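Putative alpha-L-fucosidase (Bacteroides thetaiotaomicron VPI-5482, PDB 3GZA) probably hydrolyses alpha-L-fucosidic linkages, releasing L-fucose from glycans as a family 29 glycoside hydrolase. Local coordinates at residues 388-393 with 414-419; 187-192 with 210-215. One frame throughout, in Å; residues are numbered along the deposited sequence. Where two conformers were deposited one is given.

Contact 1: 388-393 with 414-419; sequences IEAKVN and EPVEAT
Val-392 and Ala-418 bring the two backbones closest, their CA atoms 4.7 Å apart, where strand 388-392 passes over strand 415-418. The strand axes approach to 5.6 Å and their N-to-C directions differ by 55°, too steep for a ladder of paired bonds. One backbone hydrogen bond ties them instead: Thr-419 N donates to Lys-391 O at 3.0 Å, with a nearly straight N-H...O angle of 161°. The same oxygen receives a CA-H contact from Ala-418 CA at 3.2 Å and a weak bond from water 1, which also bonds Thr-419 OG1. Water 2 links Asn-393 N to Glu-417 O.

This is a corner of a beta sandwich, consistent with an F5/8 type C domain. Strand 409-418 is outermost in one four-stranded sheet; the chain turns at Thr-419 and enters the other as strand 420-428, which pairs antiparallel with 383-392, so the Thr-419 bond is followed at once by backbone bonding of Lys-391 with Ala-420.

Alanines and beta-branched valines suit this close approach of the two sheets. The methyl of Ala-390 meets Val-416 CG2 at 3.7 Å and also the methyl of Ala-418, while Leu-421 touches Ala-390 from the adjoining strand. Val-392 crosses Val-416 at about a right angle, its CG2 resting 3.9 Å from Val-416 CB. Its other branch, CG1, anti to the backbone N (chi1 179°), comes within 3.4 Å of Glu-417 O. Toward solvent, the aliphatic part of Lys-391 runs past the Thr-419 hydroxyl, with Lys-391 CD 3.4 Å from Thr-419 OG1, before bending; lysine suits this edge site, its methylenes lying against the strand end while the ammonium group leads away.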
ATOM      1  N   ILE A 388     -43.146  28.211 -29.813  1.00 26.58           N
ATOM      2  CA  ILE A 388     -42.458  28.859 -30.921  1.00 26.73           C
ATOM      3  C   ILE A 388     -43.375  28.743 -32.131  1.00 26.26           C
ATOM      4  O   ILE A 388     -43.911  27.665 -32.421  1.00 26.49           O
ATOM      5  CB  ILE A 388     -41.097  28.260 -31.216  1.00 26.95           C
ATOM      6  CG1 ILE A 388     -40.179  28.416 -29.984  1.00 27.10           C
ATOM      7  CG2 ILE A 388     -40.471  28.924 -32.480  1.00 26.71           C
ATOM      8  CD1 ILE A 388     -38.880  27.804 -30.142  1.00 28.98           C
ATOM      9  N   GLU A 389     -43.596  29.877 -32.784  1.00 26.21           N
ATOM     10  CA  GLU A 389     -44.421  29.967 -33.985  1.00 26.49           C
ATOM     11  C   GLU A 389     -43.561  30.423 -35.138  1.00 26.78           C
ATOM     12  O   GLU A 389     -42.582  31.122 -34.929  1.00 27.19           O
ATOM     13  CB  GLU A 389     -45.535  30.989 -33.794  1.00 26.57           C
ATOM     14  CG  GLU A 389     -46.574  30.586 -32.813  1.00 26.74           C
ATOM     15  CD  GLU A 389     -47.533  31.720 -32.570  1.00 28.76           C
ATOM     16  OE1 GLU A 389     -47.145  32.642 -31.817  1.00 30.40           O
ATOM     17  OE2 GLU A 389     -48.648  31.696 -33.125  1.00 29.50           O
ATOM     18  N   ALA A 390     -43.934  29.990 -36.339  1.00 26.95           N
ATOM     19  CA  ALA A 390     -43.277  30.397 -37.575  1.00 27.21           C
ATOM     20  C   ALA A 390     -44.304  31.095 -38.437  1.00 27.31           C
ATOM     21  O   ALA A 390     -45.467  30.666 -38.508  1.00 27.39           O
ATOM     22  CB  ALA A 390     -42.711  29.181 -38.307  1.00 26.56           C
ATOM     23  N   LYS A 391     -43.894  32.198 -39.050  1.00 28.24           N
ATOM     24  CA  LYS A 391     -44.780  32.934 -39.974  1.00 28.71           C
ATOM     25  C   LYS A 391     -44.573  32.321 -41.345  1.00 28.88           C
ATOM     26  O   LYS A 391     -43.549  32.549 -41.981  1.00 28.74           O
ATOM     27  CB  LYS A 391     -44.481  34.435 -39.964  1.00 29.45           C
ATOM     28  CG  LYS A 391     -45.457  35.239 -40.810  1.00 31.79           C
ATOM     29  CD  LYS A 391     -45.108  36.724 -40.869  1.00 36.02           C
ATOM     30  CE  LYS A 391     -45.812  37.559 -39.813  1.00 37.87           C
ATOM     31  NZ  LYS A 391     -47.222  37.864 -40.192  1.00 37.86           N
ATOM     32  N   VAL A 392     -45.579  31.565 -41.794  1.00 29.23           N
ATOM     33  CA  VAL A 392     -45.533  30.792 -43.026  1.00 29.39           C
ATOM     34  C   VAL A 392     -46.684  31.245 -43.931  1.00 29.85           C
ATOM     35  O   VAL A 392     -47.861  31.156 -43.559  1.00 29.54           O
ATOM     36  CB  VAL A 392     -45.645  29.290 -42.710  1.00 29.19           C
ATOM     37  CG1 VAL A 392     -45.632  28.472 -43.984  1.00 29.85           C
ATOM     38  CG2 VAL A 392     -44.523  28.849 -41.754  1.00 27.91           C
ATOM     39  N   ASN A 393     -46.337  31.773 -45.100  1.00 30.44           N
ATOM     40  CA  ASN A 393     -47.310  32.346 -46.018  1.00 30.97           C
ATOM     41  C   ASN A 393     -48.134  33.449 -45.358  1.00 30.84           C
ATOM     42  O   ASN A 393     -49.351  33.555 -45.583  1.00 30.67           O
ATOM     43  CB  ASN A 393     -48.215  31.269 -46.610  1.00 31.67           C
ATOM     44  CG  ASN A 393     -47.448  30.265 -47.413  1.00 33.89           C
ATOM     45  OD1 ASN A 393     -46.638  30.629 -48.267  1.00 38.24           O
ATOM     46  ND2 ASN A 393     -47.697  28.984 -47.160  1.00 38.41           N
ATOM     47  N   GLU A 414     -40.164  19.873 -37.963  1.00 30.31           N
ATOM     48  CA  GLU A 414     -40.312  19.666 -39.397  1.00 31.49           C
ATOM     49  C   GLU A 414     -40.077  21.020 -40.069  1.00 30.79           C
ATOM     50  O   GLU A 414     -40.639  22.017 -39.635  1.00 31.08           O
ATOM     51  CB  GLU A 414     -41.702  19.100 -39.688  1.00 32.21           C
ATOM     52  CG  GLU A 414     -41.987  18.780 -41.136  1.00 36.27           C
ATOM     53  CD  GLU A 414     -41.185  17.583 -41.701  1.00 40.54           C
ATOM     54  OE1 GLU A 414     -40.472  16.876 -40.935  1.00 42.29           O
ATOM     55  OE2 GLU A 414     -41.321  17.351 -42.939  1.00 45.46           O
ATOM     56  N   PRO A 415     -39.248  21.065 -41.127  1.00 31.32           N
ATOM     57  CA  PRO A 415     -38.899  22.350 -41.730  1.00 31.28           C
ATOM     58  C   PRO A 415     -40.066  23.116 -42.301  1.00 30.94           C
ATOM     59  O   PRO A 415     -40.977  22.513 -42.849  1.00 31.99           O
ATOM     60  CB  PRO A 415     -37.963  21.966 -42.881  1.00 31.31           C
ATOM     61  CG  PRO A 415     -37.469  20.646 -42.547  1.00 31.67           C
ATOM     62  CD  PRO A 415     -38.593  19.958 -41.837  1.00 31.35           C
ATOM     63  N   VAL A 416     -40.014  24.434 -42.196  1.00 30.43           N
ATOM     64  CA  VAL A 416     -41.041  25.298 -42.739  1.00 29.94           C
ATOM     65  C   VAL A 416     -40.361  26.454 -43.461  1.00 29.50           C
ATOM     66  O   VAL A 416     -39.236  26.808 -43.134  1.00 27.77           O
ATOM     67  CB  VAL A 416     -41.990  25.874 -41.642  1.00 30.43           C
ATOM     68  CG1 VAL A 416     -42.814  24.770 -41.009  1.00 30.33           C
ATOM     69  CG2 VAL A 416     -41.200  26.656 -40.588  1.00 30.35           C
ATOM     70  N   GLU A 417     -41.039  26.995 -44.471  1.00 29.34           N
ATOM     71  CA  GLU A 417     -40.565  28.154 -45.203  1.00 28.94           C
ATOM     72  C   GLU A 417     -41.191  29.319 -44.478  1.00 28.30           C
ATOM     73  O   GLU A 417     -42.415  29.526 -44.563  1.00 28.71           O
ATOM     74  CB  GLU A 417     -41.018  28.105 -46.666  1.00 29.59           C
ATOM     75  CG  GLU A 417     -40.391  26.977 -47.438  1.00 31.32           C
ATOM     76  CD  GLU A 417     -38.884  27.112 -47.531  1.00 35.26           C
ATOM     77  OE1 GLU A 417     -38.391  28.199 -47.915  1.00 37.86           O
ATOM     78  OE2 GLU A 417     -38.195  26.122 -47.219  1.00 40.24           O
ATOM     79  N   ALA A 418     -40.352  30.095 -43.805  1.00 26.59           N
ATOM     80  CA  ALA A 418     -40.825  31.133 -42.916  1.00 26.30           C
ATOM     81  C   ALA A 418     -40.184  32.484 -43.150  1.00 26.40           C
ATOM     82  O   ALA A 418     -39.077  32.571 -43.642  1.00 27.10           O
ATOM     83  CB  ALA A 418     -40.540  30.672 -41.432  1.00 25.59           C
ATOM     84  N   THR A 419     -40.882  33.538 -42.763  1.00 27.03           N
ATOM     85  CA  THR A 419     -40.311  34.880 -42.815  1.00 27.52           C
ATOM     86  C   THR A 419     -39.942  35.371 -41.406  1.00 27.31           C
ATOM     87  O   THR A 419     -39.243  36.365 -41.251  1.00 27.28           O
ATOM     88  CB  THR A 419     -41.251  35.859 -43.485  1.00 27.64           C
ATOM     89  OG1 THR A 419     -42.521  35.853 -42.826  1.00 28.27           O
ATOM     90  CG2 THR A 419     -41.451  35.476 -44.966  1.00 27.94           C
TER
HETATM   91  O   HOH W   1     -44.617  34.319 -44.238  1.00 37.31           O
HETATM   92  O   HOH W   2     -43.455  32.300 -45.496  1.00 39.82           O

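Contact 2: 187-192 with 210-215; sequences DPRADG and HNIDRA. With EDO (1,2-ethanediol), chain E.
Arg-189 reaches across to Asp-213 and, in the conformer given, grips it end-on with two nitrogens. From CB the chain runs to CG, 3.6 Å from O1 of a bound 1,2-ethanediol, probably a crystallisation additive. CD stays near the same diol oxygen, more loosely, and a bend at chi3 (-58°) swings the guanidinium toward the other loop. NH1 donates to the syn lone pair of Asp-213 OD2, 3.3 Å away and close to the guanidinium plane, in a nearly straight bond, and gives a weak bond to the diol O1. NH2 donates to Asp-213 OD1 at 2.9 Å, a more bent bond (132°) whose acceptor is tilted from the guanidinium plane; the two flat groups are turned 39° apart. NH2 also passes 3.5 Å from Ile-212 CG2 and stands 3.2 Å from Asp-187 OD1, a purely electrostatic pairing. Asp-187 suits its place doubly: OD1 accepts from Arg-189 N in an Asx turn, at the start of a type I beta turn. Pro-188 CD packs 3.9 Å from Ile-212 CG2. An alanine in place of Asp-213 would probably leave Arg-189 and Arg-244, which also pairs with OD1, without their shared carboxylate. Within 210-215, Asn-211 OD1 accepts from Asp-213 N, an Asx turn, and from Arg-214 N. Segment 187-192 leads from strand 178-181 to helix 196-202; parallel strand 207-209 then runs into 210-215, a beta-alpha-beta unit.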
ATOM      1  N   ASP A 187     -21.209   9.622   3.919  1.00 24.69           N
ATOM      2  CA  ASP A 187     -21.689  10.395   5.045  1.00 24.02           C
ATOM      3  C   ASP A 187     -20.550  10.634   6.031  1.00 24.68           C
ATOM      4  O   ASP A 187     -20.061   9.690   6.624  1.00 23.62           O
ATOM      5  CB  ASP A 187     -22.839   9.595   5.707  1.00 25.77           C
ATOM      6  CG  ASP A 187     -23.451  10.272   6.884  1.00 26.56           C
ATOM      7  OD1 ASP A 187     -22.940  11.318   7.381  1.00 23.85           O
ATOM      8  OD2 ASP A 187     -24.518   9.758   7.369  1.00 24.91           O
ATOM      9  N   PRO A 188     -20.154  11.902   6.236  1.00 24.85           N
ATOM     10  CA  PRO A 188     -19.021  12.173   7.097  1.00 27.07           C
ATOM     11  C   PRO A 188     -19.250  11.869   8.553  1.00 27.61           C
ATOM     12  O   PRO A 188     -18.281  11.883   9.313  1.00 31.10           O
ATOM     13  CB  PRO A 188     -18.756  13.665   6.845  1.00 27.20           C
ATOM     14  CG  PRO A 188     -20.012  14.207   6.389  1.00 27.92           C
ATOM     15  CD  PRO A 188     -20.703  13.139   5.643  1.00 24.44           C
ATOM     16  N   ARG A 189     -20.493  11.638   8.959  1.00 27.29           N
ATOM     17  CA  ARG A 189     -20.833  11.299  10.338  0.50 27.05           C
ATOM     18  C   ARG A 189     -20.763   9.786  10.525  1.00 27.31           C
ATOM     19  O   ARG A 189     -20.933   9.285  11.632  1.00 27.39           O
ATOM     20  CB  ARG A 189     -22.234  11.852  10.749  0.50 28.25           C
ATOM     21  CG  ARG A 189     -22.199  13.394  11.033  0.50 29.20           C
ATOM     22  CD  ARG A 189     -23.543  14.144  10.988  0.50 31.56           C
ATOM     23  NE  ARG A 189     -24.127  13.956   9.671  0.50 24.52           N
ATOM     24  CZ  ARG A 189     -23.668  14.532   8.522  0.50 26.89           C
ATOM     25  NH1 ARG A 189     -22.714  15.451   8.457  0.50 25.04           N
ATOM     26  NH2 ARG A 189     -24.216  14.202   7.406  0.50 19.46           N
ATOM     27  N   ALA A 190     -20.519   9.060   9.441  1.00 26.51           N
ATOM     28  CA  ALA A 190     -20.497   7.588   9.454  1.00 27.78           C
ATOM     29  C   ALA A 190     -19.311   7.051   8.694  1.00 27.25           C
ATOM     30  O   ALA A 190     -18.178   7.320   9.076  1.00 29.45           O
ATOM     31  CB  ALA A 190     -21.830   7.036   8.898  1.00 27.80           C
ATOM     32  N   ASP A 191     -19.500   6.326   7.589  1.00 26.29           N
ATOM     33  CA  ASP A 191     -18.354   5.714   6.935  1.00 25.55           C
ATOM     34  C   ASP A 191     -17.522   6.651   6.048  1.00 24.50           C
ATOM     35  O   ASP A 191     -16.386   6.336   5.630  1.00 26.41           O
ATOM     36  CB  ASP A 191     -18.806   4.570   6.049  1.00 25.87           C
ATOM     37  CG  ASP A 191     -19.311   3.374   6.812  1.00 29.04           C
ATOM     38  OD1 ASP A 191     -18.891   3.156   7.970  1.00 30.90           O
ATOM     39  OD2 ASP A 191     -20.141   2.649   6.185  1.00 33.42           O
ATOM     40  N   GLY A 192     -18.132   7.764   5.640  1.00 24.48           N
ATOM     41  CA  GLY A 192     -17.474   8.662   4.686  1.00 25.09           C
ATOM     42  C   GLY A 192     -16.466   9.628   5.309  1.00 24.56           C
ATOM     43  O   GLY A 192     -16.578  10.004   6.472  1.00 26.29           O
ATOM     44  N   HIS A 210     -19.682  14.450  -4.721  1.00 24.32           N
ATOM     45  CA  HIS A 210     -20.811  14.892  -3.926  1.00 23.56           C
ATOM     46  C   HIS A 210     -20.807  14.019  -2.683  1.00 23.73           C
ATOM     47  O   HIS A 210     -20.061  13.057  -2.607  1.00 24.37           O
ATOM     48  CB  HIS A 210     -22.143  14.665  -4.676  1.00 24.14           C
ATOM     49  CG  HIS A 210     -22.325  13.275  -5.164  1.00 23.78           C
ATOM     50  ND1 HIS A 210     -23.188  12.380  -4.579  1.00 26.19           N
ATOM     51  CD2 HIS A 210     -21.760  12.625  -6.220  1.00 25.32           C
ATOM     52  CE1 HIS A 210     -23.141  11.235  -5.244  1.00 26.05           C
ATOM     53  NE2 HIS A 210     -22.310  11.365  -6.263  1.00 25.27           N
ATOM     54  N   ASN A 211     -21.615  14.375  -1.696  1.00 24.55           N
ATOM     55  CA  ASN A 211     -21.808  13.507  -0.537  1.00 23.78           C
ATOM     56  C   ASN A 211     -23.233  13.666  -0.001  1.00 24.08           C
ATOM     57  O   ASN A 211     -24.076  14.301  -0.642  1.00 24.07           O
ATOM     58  CB  ASN A 211     -20.721  13.680   0.513  1.00 23.74           C
ATOM     59  CG  ASN A 211     -20.858  14.947   1.318  1.00 22.35           C
ATOM     60  OD1 ASN A 211     -21.744  15.775   1.069  1.00 23.04           O
ATOM     61  ND2 ASN A 211     -19.941  15.131   2.272  1.00 22.84           N
ATOM     62  N   ILE A 212     -23.531  13.080   1.162  1.00 23.34           N
ATOM     63  CA  ILE A 212     -24.877  13.154   1.666  1.00 23.40           C
ATOM     64  C   ILE A 212     -25.366  14.545   1.961  1.00 24.06           C
ATOM     65  O   ILE A 212     -26.546  14.775   2.068  1.00 24.46           O
ATOM     66  CB  ILE A 212     -25.021  12.228   2.927  1.00 24.56           C
ATOM     67  CG1 ILE A 212     -26.458  11.827   3.189  1.00 26.21           C
ATOM     68  CG2 ILE A 212     -24.331  12.856   4.182  1.00 24.19           C
ATOM     69  CD1 ILE A 212     -26.517  10.626   4.103  1.00 26.67           C
ATOM     70  N   ASP A 213     -24.443  15.465   2.195  1.00 23.55           N
ATOM     71  CA  ASP A 213     -24.784  16.845   2.584  1.00 23.51           C
ATOM     72  C   ASP A 213     -24.891  17.792   1.402  1.00 25.01           C
ATOM     73  O   ASP A 213     -25.618  18.793   1.478  1.00 23.69           O
ATOM     74  CB  ASP A 213     -23.708  17.419   3.508  1.00 24.20           C
ATOM     75  CG  ASP A 213     -23.633  16.715   4.827  1.00 24.69           C
ATOM     76  OD1 ASP A 213     -24.679  16.240   5.335  1.00 25.33           O
ATOM     77  OD2 ASP A 213     -22.507  16.591   5.387  1.00 28.18           O
ATOM     78  N   ARG A 214     -24.163  17.497   0.343  1.00 24.01           N
ATOM     79  CA  ARG A 214     -24.015  18.417  -0.765  1.00 24.25           C
ATOM     80  C   ARG A 214     -23.650  17.812  -2.095  1.00 24.17           C
ATOM     81  O   ARG A 214     -22.762  16.962  -2.184  1.00 23.88           O
ATOM     82  CB  ARG A 214     -22.890  19.403  -0.369  1.00 24.06           C
ATOM     83  CG  ARG A 214     -22.582  20.451  -1.412  1.00 24.18           C
ATOM     84  CD  ARG A 214     -21.458  21.319  -0.964  1.00 24.32           C
ATOM     85  NE  ARG A 214     -20.869  22.142  -2.014  1.00 25.42           N
ATOM     86  CZ  ARG A 214     -19.797  22.905  -1.832  1.00 29.08           C
ATOM     87  NH1 ARG A 214     -19.243  23.045  -0.639  1.00 28.94           N
ATOM     88  NH2 ARG A 214     -19.296  23.604  -2.835  1.00 29.22           N
ATOM     89  N   ALA A 215     -24.302  18.295  -3.154  1.00 24.11           N
ATOM     90  CA  ALA A 215     -23.953  17.995  -4.540  1.00 24.17           C
ATOM     91  C   ALA A 215     -24.122  19.310  -5.305  1.00 24.69           C
ATOM     92  O   ALA A 215     -25.177  19.938  -5.237  1.00 25.53           O
ATOM     93  CB  ALA A 215     -24.858  16.969  -5.141  1.00 24.50           C
TER
HETATM   94  C1  EDO E 468     -18.767  16.200  10.390  1.00 42.84           C
HETATM   95  O1  EDO E 468     -20.088  16.090   9.829  1.00 42.91           O
HETATM   96  C2  EDO E 468     -18.249  14.862  10.882  1.00 43.02           C
HETATM   97  O2  EDO E 468     -18.425  14.752  12.316  1.00 44.30           O

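The two contacts belong to different parts of the chain: contact 2 to the barrel-type fucosidase region, contact 1 to the beta sandwich that follows it in sequence. Their centres are 51 Å apart; with nearest atoms about 29 Å apart they do not touch, and they lie on opposite sides of the chain's centre. Contact 2 lies in loops after barrel strands, the end at which TIM-barrel enzymes generally place their active site. EPE, probably carried over from the crystallisation liquor, is bound beside contact 2: His-210 NE2 bonds its sulfonate, and the Asn-211 side chain is about 10 Å from it. Contact 1, with its centre 35 Å from that of the chain, is sandwich packing remote from the EPE site.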